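Local structure of possible TctC subunit of the Tripartite Tricarboxylate Transport(TTT) Family (Rhodopseudomonas palustris, 6HKE) at residues 22-25 and 29-32; 107-112 and 270-275; 175-180 and 187-192. The protein binds malate in the periplasm and probably hands it to a membrane transporter of the tripartite tricarboxylate family for uptake. The protein carries 2 engineered substitutions. All coordinates share one frame; numbering follows the deposited sequence.

Contact 1: 22-25 and 29-32; sequences VPFA and PTDT. With MLT (D-malate), chain D; LMR ((2S)-2-hydroxybutanedioic acid), chain E.
The malate pocket of this periplasmic binding protein is lined here by the loop that leaves strand 18-22 and by the first turn of helix 29-45, where F24 CD2 lies 4.1 Å from T30 OG1. Behind the pocket the joint is apolar: V22 CG1, anti to its own N (chi1 167°), slides past the T30 methyl, CG1 to CG2 3.7 Å, and also reaches the backbone N of D31. D-malate and (2S)-malate are modelled in the same place, as alternatives, and either one lies over a single face of the F24 ring; C2 of D-malate sits over the ring centre, 3.5 Å above the plane, while C3 of the S isomer is shifted toward the rim. P23 CB covers part of the opposite face. With an alanine in place of F24 the ligand would probably lose the flat surface beneath its carbon chain and be left free to tilt. On the helix side T30 N donates to D-malate O4 at 3.1 Å, an N-H...O angle of 159°, and to O4B of the S isomer at 3.3 Å. T30 OG1 lies 2.8 Å from D-malate O3. Water 1 accepts from D31 N at 2.9 Å and lies equally near A25 O, within hydrogen-bonding distance of D-malate O4 as well. The D31 carboxylate is taken up by R35, in a salt bridge through OD1. One ligand carboxylate thus meets T30 N directly and D31 N through the water, at a helix start whose dipole would probably help to stabilise its negative charge.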
loop_
_atom_site.group_PDB
_atom_site.type_symbol
_atom_site.label_atom_id
_atom_site.label_comp_id
_atom_site.label_asym_id
_atom_site.label_seq_id
_atom_site.Cartn_x
_atom_site.Cartn_y
_atom_site.Cartn_z
ATOM N N VAL A 22 4.473 7.602 8.514
ATOM C CA VAL A 22 3.958 7.167 7.190
ATOM C C VAL A 22 5.008 7.528 6.140
ATOM O O VAL A 22 5.461 8.676 6.097
ATOM C CB VAL A 22 2.588 7.817 6.899
ATOM C CG1 VAL A 22 2.192 7.657 5.448
ATOM C CG2 VAL A 22 1.490 7.258 7.810
ATOM N N PRO A 23 5.461 6.557 5.305
ATOM C CA PRO A 23 6.532 6.795 4.329
ATOM C C PRO A 23 6.151 7.675 3.125
ATOM O O PRO A 23 7.035 8.029 2.340
ATOM C CB PRO A 23 6.878 5.408 3.760
ATOM C CG PRO A 23 6.186 4.413 4.659
ATOM C CD PRO A 23 5.044 5.147 5.331
ATOM N N PHE A 24 4.855 7.971 2.973
ATOM C CA PHE A 24 4.300 8.570 1.738
ATOM C C PHE A 24 3.555 9.871 2.023
ATOM O O PHE A 24 3.150 10.151 3.157
ATOM C CB PHE A 24 3.427 7.531 1.045
ATOM C CG PHE A 24 4.226 6.321 0.650
ATOM C CD1 PHE A 24 5.116 6.387 -0.404
ATOM C CD2 PHE A 24 4.136 5.141 1.370
ATOM C CE1 PHE A 24 5.884 5.284 -0.750
ATOM C CE2 PHE A 24 4.898 4.039 1.015
ATOM C CZ PHE A 24 5.772 4.115 -0.043
ATOM N N ALA A 25 3.378 10.638 0.963
ATOM C CA ALA A 25 2.777 11.991 0.976
ATOM C C ALA A 25 1.353 11.914 1.528
ATOM O O ALA A 25 0.651 10.878 1.304
ATOM C CB ALA A 25 2.810 12.578 -0.410
ATOM N N PRO A 29 -3.072 6.601 -0.082
ATOM C CA PRO A 29 -3.726 5.482 0.596
ATOM C C PRO A 29 -3.159 5.191 1.988
ATOM O O PRO A 29 -3.951 5.014 2.909
ATOM C CB PRO A 29 -3.474 4.272 -0.308
ATOM C CG PRO A 29 -2.347 4.718 -1.249
ATOM C CD PRO A 29 -2.509 6.217 -1.384
ATOM N N THR A 30 -1.828 5.129 2.117
ATOM C CA THR A 30 -1.179 4.737 3.384
ATOM C C THR A 30 -1.516 5.796 4.439
ATOM O O THR A 30 -1.970 5.429 5.539
ATOM C CB THR A 30 0.320 4.492 3.204
ATOM O OG1 THR A 30 0.538 3.359 2.365
ATOM C CG2 THR A 30 0.999 4.244 4.530
ATOM N N ASP A 31 -1.307 7.069 4.100
ATOM C CA ASP A 31 -1.680 8.227 4.944
ATOM C C ASP A 31 -3.167 8.169 5.340
ATOM O O ASP A 31 -3.463 8.372 6.523
ATOM C CB ASP A 31 -1.365 9.517 4.198
ATOM C CG ASP A 31 -1.767 10.752 4.973
ATOM O OD1 ASP A 31 -1.057 11.084 5.928
ATOM O OD2 ASP A 31 -2.815 11.328 4.637
ATOM N N THR A 32 -4.066 7.883 4.396
ATOM C CA THR A 32 -5.542 7.900 4.589
ATOM C C THR A 32 -5.924 6.833 5.620
ATOM O O THR A 32 -6.676 7.146 6.557
ATOM C CB THR A 32 -6.267 7.688 3.255
ATOM O OG1 THR A 32 -6.066 8.874 2.483
ATOM C CG2 THR A 32 -7.746 7.393 3.412
HETATM C C1 MLT D . 2.568 3.003 -2.400
HETATM O O1 MLT D . 3.143 1.986 -1.952
HETATM O O2 MLT D . 2.385 3.136 -3.631
HETATM C C2 MLT D . 2.142 4.080 -1.428
HETATM O O3 MLT D . 1.381 3.650 -0.281
HETATM C C3 MLT D . 1.233 5.084 -2.071
HETATM C C4 MLT D . 0.976 6.077 -0.967
HETATM O O4 MLT D . 0.555 5.675 0.152
HETATM O O5 MLT D . 1.243 7.266 -1.234
HETATM C C1 LMR E . 2.430 2.998 -2.693
HETATM O O1A LMR E . 3.317 2.534 -1.958
HETATM O O1B LMR E . 2.288 2.704 -3.910
HETATM C C2 LMR E . 1.432 3.980 -2.060
HETATM O O2 LMR E . 0.840 3.522 -0.850
HETATM C C3 LMR E . 2.057 5.346 -1.760
HETATM C C4 LMR E . 1.069 6.102 -0.889
HETATM O O4A LMR E . 0.542 7.125 -1.365
HETATM O O4B LMR E . 0.796 5.642 0.248
HETATM O O HOH W 1 -0.127 8.130 1.726
#

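Contact 2: 107-112 and 270-275; sequences LLTEMP and TRLTDL
L108 opens the contact on the strand side, through its backbone: its O lies 4.5 Å from L272 CD1, a loose approach, while the leucine side chain leads away from helix 266-274 and packs on I37 and L241. Next comes T109, which carries most of what the strand contributes. T109 points its side chain toward the helix, and its CA is nearer to that of L272 than any other such pair of the two segments. With OG1 anti to the backbone N (chi1 -166°), the hydroxyl is the branch turned to the leucine, and OG1 stands 4.2 Å from L272 CD2. The threonine and leucine side chains meet at a slant. This is van der Waals packing of a methyl against an oxygen whose polar needs are met by another residue, since T109 OG1 is hydrogen-bonded to L278 O, just beyond the end of the helix. L108 and T109 both face T239 of strand 236-244, a classic beta bulge. Further on, M111 also points its CB toward the helix, but its side chain makes no contact with 270-275 and packs instead on I193 and V194. From the helix, L272 reaches out alone, its CG anti to the carbonyl carbon (chi1 -79°), and its two methyls divide the work, CD1 toward L108 O and CD2 toward T109. Helix 29-45 also packs here, L36 touching L272 and V33 touching T109, so that the leucine is held between the bulged strand 102-118 and that helix.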
loop_
_atom_site.group_PDB
_atom_site.type_symbol
_atom_site.label_atom_id
_atom_site.label_comp_id
_atom_site.label_asym_id
_atom_site.label_seq_id
_atom_site.Cartn_x
_atom_site.Cartn_y
_atom_site.Cartn_z
ATOM N N LEU A 107 -1.861 -5.980 11.596
ATOM C CA LEU A 107 -2.497 -5.749 10.272
ATOM C C LEU A 107 -3.566 -4.663 10.440
ATOM O O LEU A 107 -4.389 -4.792 11.351
ATOM C CB LEU A 107 -3.138 -7.033 9.761
ATOM C CG LEU A 107 -3.794 -6.931 8.389
ATOM C CD1 LEU A 107 -2.789 -6.536 7.311
ATOM C CD2 LEU A 107 -4.449 -8.254 8.049
ATOM N N LEU A 108 -3.509 -3.611 9.622
ATOM C CA LEU A 108 -4.471 -2.479 9.649
ATOM C C LEU A 108 -5.587 -2.708 8.638
ATOM O O LEU A 108 -6.761 -2.444 8.973
ATOM C CB LEU A 108 -3.719 -1.203 9.290
ATOM C CG LEU A 108 -2.596 -0.845 10.246
ATOM C CD1 LEU A 108 -2.013 0.517 9.886
ATOM C CD2 LEU A 108 -3.117 -0.866 11.675
ATOM N N THR A 109 -5.213 -3.136 7.432
ATOM C CA THR A 109 -6.134 -3.371 6.306
ATOM C C THR A 109 -5.432 -4.173 5.215
ATOM O O THR A 109 -4.195 -4.386 5.279
ATOM C CB THR A 109 -6.683 -2.050 5.751
ATOM O OG1 THR A 109 -7.788 -2.379 4.903
ATOM C CG2 THR A 109 -5.660 -1.232 4.984
ATOM N N GLU A 110 -6.242 -4.624 4.268
ATOM C CA GLU A 110 -5.823 -5.328 3.039
ATOM C C GLU A 110 -6.788 -4.842 1.972
ATOM O O GLU A 110 -7.970 -4.639 2.295
ATOM C CB GLU A 110 -5.873 -6.847 3.227
ATOM C CG GLU A 110 -5.235 -7.630 2.088
ATOM C CD GLU A 110 -4.672 -8.985 2.498
ATOM O OE1 GLU A 110 -5.119 -9.519 3.560
ATOM O OE2 GLU A 110 -3.768 -9.495 1.767
ATOM N N MET A 111 -6.278 -4.590 0.778
ATOM C CA MET A 111 -7.108 -4.097 -0.334
ATOM C C MET A 111 -6.465 -4.492 -1.658
ATOM O O MET A 111 -5.241 -4.614 -1.769
ATOM C CB MET A 111 -7.224 -2.577 -0.225
ATOM C CG MET A 111 -5.926 -1.851 -0.513
ATOM S SD MET A 111 -6.120 -0.083 -0.221
ATOM C CE MET A 111 -5.915 0.021 1.554
ATOM N N PRO A 112 -7.282 -4.680 -2.714
ATOM C CA PRO A 112 -6.739 -4.882 -4.048
ATOM C C PRO A 112 -6.128 -3.607 -4.649
ATOM O O PRO A 112 -6.378 -2.487 -4.200
ATOM C CB PRO A 112 -7.939 -5.378 -4.848
ATOM C CG PRO A 112 -9.122 -4.750 -4.143
ATOM C CD PRO A 112 -8.750 -4.742 -2.676
ATOM N N THR A 270 -16.876 1.637 8.110
ATOM C CA THR A 270 -17.637 2.193 6.970
ATOM C C THR A 270 -16.681 3.014 6.091
ATOM O O THR A 270 -16.833 2.916 4.856
ATOM C CB THR A 270 -18.909 2.913 7.425
ATOM O OG1 THR A 270 -18.521 4.099 8.103
ATOM C CG2 THR A 270 -19.772 2.062 8.330
ATOM N N ARG A 271 -15.705 3.738 6.653
ATOM C CA ARG A 271 -14.749 4.518 5.809
ATOM C C ARG A 271 -13.851 3.539 5.043
ATOM O O ARG A 271 -13.775 3.621 3.802
ATOM C CB ARG A 271 -13.959 5.539 6.623
ATOM C CG ARG A 271 -14.568 6.943 6.638
ATOM C CD ARG A 271 -14.236 7.671 7.938
ATOM N NE ARG A 271 -13.963 9.113 7.903
ATOM C CZ ARG A 271 -12.801 9.706 7.579
ATOM N NH1 ARG A 271 -12.698 11.025 7.617
ATOM N NH2 ARG A 271 -11.757 9.004 7.179
ATOM N N LEU A 272 -13.241 2.582 5.735
ATOM C CA LEU A 272 -12.392 1.559 5.067
ATOM C C LEU A 272 -13.192 0.874 3.949
ATOM O O LEU A 272 -12.709 0.882 2.801
ATOM C CB LEU A 272 -11.894 0.543 6.096
ATOM C CG LEU A 272 -10.716 0.993 6.956
ATOM C CD1 LEU A 272 -10.420 -0.052 8.023
ATOM C CD2 LEU A 272 -9.477 1.236 6.107
ATOM N N THR A 273 -14.365 0.314 4.265
ATOM C CA THR A 273 -15.122 -0.579 3.346
ATOM C C THR A 273 -15.738 0.235 2.199
ATOM O O THR A 273 -15.809 -0.319 1.073
ATOM C CB THR A 273 -16.128 -1.466 4.103
ATOM O OG1 THR A 273 -17.100 -0.658 4.766
ATOM C CG2 THR A 273 -15.462 -2.374 5.117
ATOM N N ASP A 274 -16.132 1.495 2.428
ATOM C CA ASP A 274 -16.652 2.402 1.357
ATOM C C ASP A 274 -15.577 2.675 0.288
ATOM O O ASP A 274 -15.931 3.044 -0.845
ATOM C CB ASP A 274 -17.105 3.762 1.894
ATOM C CG ASP A 274 -18.443 3.759 2.610
ATOM O OD1 ASP A 274 -19.270 2.831 2.355
ATOM O OD2 ASP A 274 -18.650 4.682 3.434
ATOM N N LEU A 275 -14.306 2.560 0.642
ATOM C CA LEU A 275 -13.185 2.857 -0.279
ATOM C C LEU A 275 -12.569 1.540 -0.765
ATOM O O LEU A 275 -11.509 1.601 -1.386
ATOM C CB LEU A 275 -12.186 3.744 0.467
ATOM C CG LEU A 275 -12.694 5.140 0.860
ATOM C CD1 LEU A 275 -11.670 5.880 1.711
ATOM C CD2 LEU A 275 -13.021 5.971 -0.367
#

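Contact 3: 175-180 and 187-192; sequences GPALQA and DYMCDQ. With LMR ((2S)-2-hydroxybutanedioic acid), chain E; MLT (D-malate), chain D.
M189 and L178 meet with their side chains crossing at about a right angle, the methionine rising from strand 188-192 and the leucine lying along the flank of helix 174-182. M189 CG is anti to the backbone N (chi1 -157°) and the chain runs straight until it bends at chi3, which puts the sulfur against A177 and swings the terminal methyl across to the leucine. SD is 3.8 Å from A177 CB and 3.7 Å from A177 O; CE is the same 3.8 Å from L178 CD1. The one methionine thus serves two successive residues of the helix by two different atoms. L178 CD1 also comes within 4.3 Å of D191 OD2, a carboxylate oxygen held by N195, while OD1 of D191 is bonded to T174 OG1 at the start of the same helix.

At the far end of the strand Q192 plays no part in this packing and serves the ligand. Its chain is extended beyond CG, and NE2 donates to the hydroxyl O2 of (2S)-malate at 2.7 Å; the bond to D-malate O3 is longer and weak. Helix and strand directions differ by 145°, and their axes come within 9.3 Å. Such packing of a helix on the sheet strand that follows it is part of the alpha/beta architecture of periplasmic binding proteins, and here the strand ends in a malate-binding residue, at the N-cap of helix 193-201.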
loop_
_atom_site.group_PDB
_atom_site.type_symbol
_atom_site.label_atom_id
_atom_site.label_comp_id
_atom_site.label_asym_id
_atom_site.label_seq_id
_atom_site.Cartn_x
_atom_site.Cartn_y
_atom_site.Cartn_z
ATOM N N GLY A 175 -0.920 9.631 -3.917
ATOM C CA GLY A 175 -1.729 10.865 -3.845
ATOM C C GLY A 175 -1.295 11.850 -4.929
ATOM O O GLY A 175 -2.038 12.151 -5.854
ATOM N N PRO A 176 -0.052 12.371 -4.871
ATOM C CA PRO A 176 0.489 13.166 -5.976
ATOM C C PRO A 176 0.466 12.444 -7.334
ATOM O O PRO A 176 0.124 13.080 -8.312
ATOM C CB PRO A 176 1.913 13.475 -5.496
ATOM C CG PRO A 176 1.757 13.515 -4.001
ATOM C CD PRO A 176 0.843 12.340 -3.712
ATOM N N ALA A 177 0.834 11.165 -7.398
ATOM C CA ALA A 177 0.854 10.403 -8.673
ATOM C C ALA A 177 -0.562 10.369 -9.278
ATOM O O ALA A 177 -0.697 10.475 -10.506
ATOM C CB ALA A 177 1.404 9.016 -8.471
ATOM N N LEU A 178 -1.591 10.210 -8.451
ATOM C CA LEU A 178 -2.990 10.154 -8.937
ATOM C C LEU A 178 -3.340 11.492 -9.574
ATOM O O LEU A 178 -3.850 11.456 -10.687
ATOM C CB LEU A 178 -3.957 9.834 -7.795
ATOM C CG LEU A 178 -5.396 9.573 -8.232
ATOM C CD1 LEU A 178 -5.461 8.378 -9.166
ATOM C CD2 LEU A 178 -6.296 9.365 -7.023
ATOM N N GLN A 179 -3.081 12.610 -8.885
ATOM C CA GLN A 179 -3.347 13.980 -9.416
ATOM C C GLN A 179 -2.649 14.143 -10.774
ATOM O O GLN A 179 -3.273 14.702 -11.676
ATOM C CB GLN A 179 -2.952 15.063 -8.410
ATOM C CG GLN A 179 -4.122 15.529 -7.548
ATOM C CD GLN A 179 -3.707 15.886 -6.139
ATOM O OE1 GLN A 179 -2.701 16.565 -5.916
ATOM N NE2 GLN A 179 -4.489 15.435 -5.167
ATOM N N ALA A 180 -1.429 13.624 -10.931
ATOM C CA ALA A 180 -0.678 13.638 -12.206
ATOM C C ALA A 180 -1.432 12.835 -13.278
ATOM O O ALA A 180 -1.369 13.220 -14.461
ATOM C CB ALA A 180 0.694 13.065 -11.969
ATOM N N ASP A 187 0.576 8.319 -17.843
ATOM C CA ASP A 187 -0.270 7.470 -18.721
ATOM C C ASP A 187 -0.984 6.411 -17.888
ATOM O O ASP A 187 -2.222 6.339 -17.956
ATOM C CB ASP A 187 0.576 6.916 -19.860
ATOM C CG ASP A 187 1.012 8.060 -20.761
ATOM O OD1 ASP A 187 0.123 8.670 -21.378
ATOM O OD2 ASP A 187 2.207 8.402 -20.743
ATOM N N TYR A 188 -0.253 5.632 -17.100
ATOM C CA TYR A 188 -0.910 4.668 -16.193
ATOM C C TYR A 188 -0.126 4.493 -14.899
ATOM O O TYR A 188 0.949 5.073 -14.685
ATOM C CB TYR A 188 -1.199 3.358 -16.918
ATOM C CG TYR A 188 -0.022 2.512 -17.318
ATOM C CD1 TYR A 188 0.619 2.729 -18.521
ATOM C CD2 TYR A 188 0.363 1.417 -16.558
ATOM C CE1 TYR A 188 1.641 1.901 -18.946
ATOM C CE2 TYR A 188 1.396 0.589 -16.964
ATOM C CZ TYR A 188 2.034 0.830 -18.167
ATOM O OH TYR A 188 3.063 0.035 -18.585
ATOM N N MET A 189 -0.734 3.697 -14.033
ATOM C CA MET A 189 -0.421 3.602 -12.601
ATOM C C MET A 189 -1.138 2.356 -12.089
ATOM O O MET A 189 -2.296 2.115 -12.524
ATOM C CB MET A 189 -0.972 4.860 -11.933
ATOM C CG MET A 189 -0.336 5.240 -10.636
ATOM S SD MET A 189 -1.161 6.773 -10.157
ATOM C CE MET A 189 -2.312 6.177 -8.927
ATOM N N CYS A 190 -0.473 1.571 -11.248
ATOM C CA CYS A 190 -1.149 0.556 -10.413
ATOM C C CYS A 190 -1.314 1.194 -9.050
ATOM O O CYS A 190 -0.301 1.690 -8.552
ATOM C CB CYS A 190 -0.362 -0.739 -10.378
ATOM S SG CYS A 190 -0.225 -1.448 -12.037
ATOM N N ASP A 191 -2.550 1.294 -8.548
ATOM C CA ASP A 191 -2.802 1.975 -7.255
ATOM C C ASP A 191 -3.712 1.116 -6.362
ATOM O O ASP A 191 -4.502 0.329 -6.858
ATOM C CB ASP A 191 -3.320 3.387 -7.508
ATOM C CG ASP A 191 -3.147 4.367 -6.350
ATOM O OD1 ASP A 191 -2.476 4.011 -5.361
ATOM O OD2 ASP A 191 -3.702 5.493 -6.446
ATOM N N GLN A 192 -3.554 1.291 -5.060
ATOM C CA GLN A 192 -4.455 0.774 -4.010
ATOM C C GLN A 192 -5.860 1.370 -4.203
ATOM O O GLN A 192 -5.999 2.577 -4.498
ATOM C CB GLN A 192 -3.813 1.084 -2.656
ATOM C CG GLN A 192 -2.616 0.187 -2.371
ATOM C CD GLN A 192 -1.686 0.766 -1.343
ATOM O OE1 GLN A 192 -1.794 0.447 -0.159
ATOM N NE2 GLN A 192 -0.804 1.655 -1.788
HETATM C C1 LMR E . 2.430 2.998 -2.693
HETATM O O1A LMR E . 3.317 2.534 -1.958
HETATM O O1B LMR E . 2.288 2.704 -3.910
HETATM C C2 LMR E . 1.432 3.980 -2.060
HETATM O O2 LMR E . 0.840 3.522 -0.850
HETATM C C3 LMR E . 2.057 5.346 -1.760
HETATM C C4 LMR E . 1.069 6.102 -0.889
HETATM O O4A LMR E . 0.542 7.125 -1.365
HETATM O O4B LMR E . 0.796 5.642 0.248
HETATM C C1 MLT D . 2.568 3.003 -2.400
HETATM O O1 MLT D . 3.143 1.986 -1.952
HETATM O O2 MLT D . 2.385 3.136 -3.631
HETATM C C2 MLT D . 2.142 4.080 -1.428
HETATM O O3 MLT D . 1.381 3.650 -0.281
HETATM C C3 MLT D . 1.233 5.084 -2.071
HETATM C C4 MLT D . 0.976 6.077 -0.967
HETATM O O4 MLT D . 0.555 5.675 0.152
HETATM O O5 MLT D . 1.243 7.266 -1.234
#

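In the fold
Contacts 1 and 3 approach the same malate from two sides, their centres 13 Å apart. F24 and T30 of contact 1 and Q192 of contact 3 all belong to the pocket, and the two contacts touch directly where P29 CG packs 3.5 Å from Q192 NE2 and A25 CB 3.9 Å from P176 CD. Contact 2 stands back from the ligand, with the T109 side chain about 10 Å from either malate isomer. It joins contact 3 through M111 SD, 3.6 Å from Q192 CB, and through the pairing of strands 102-118 and 188-192 in one sheet. Contacts 1 and 2 do not touch, their nearest atoms lying about 5 Å apart, but helix 29-45 runs from one to the other.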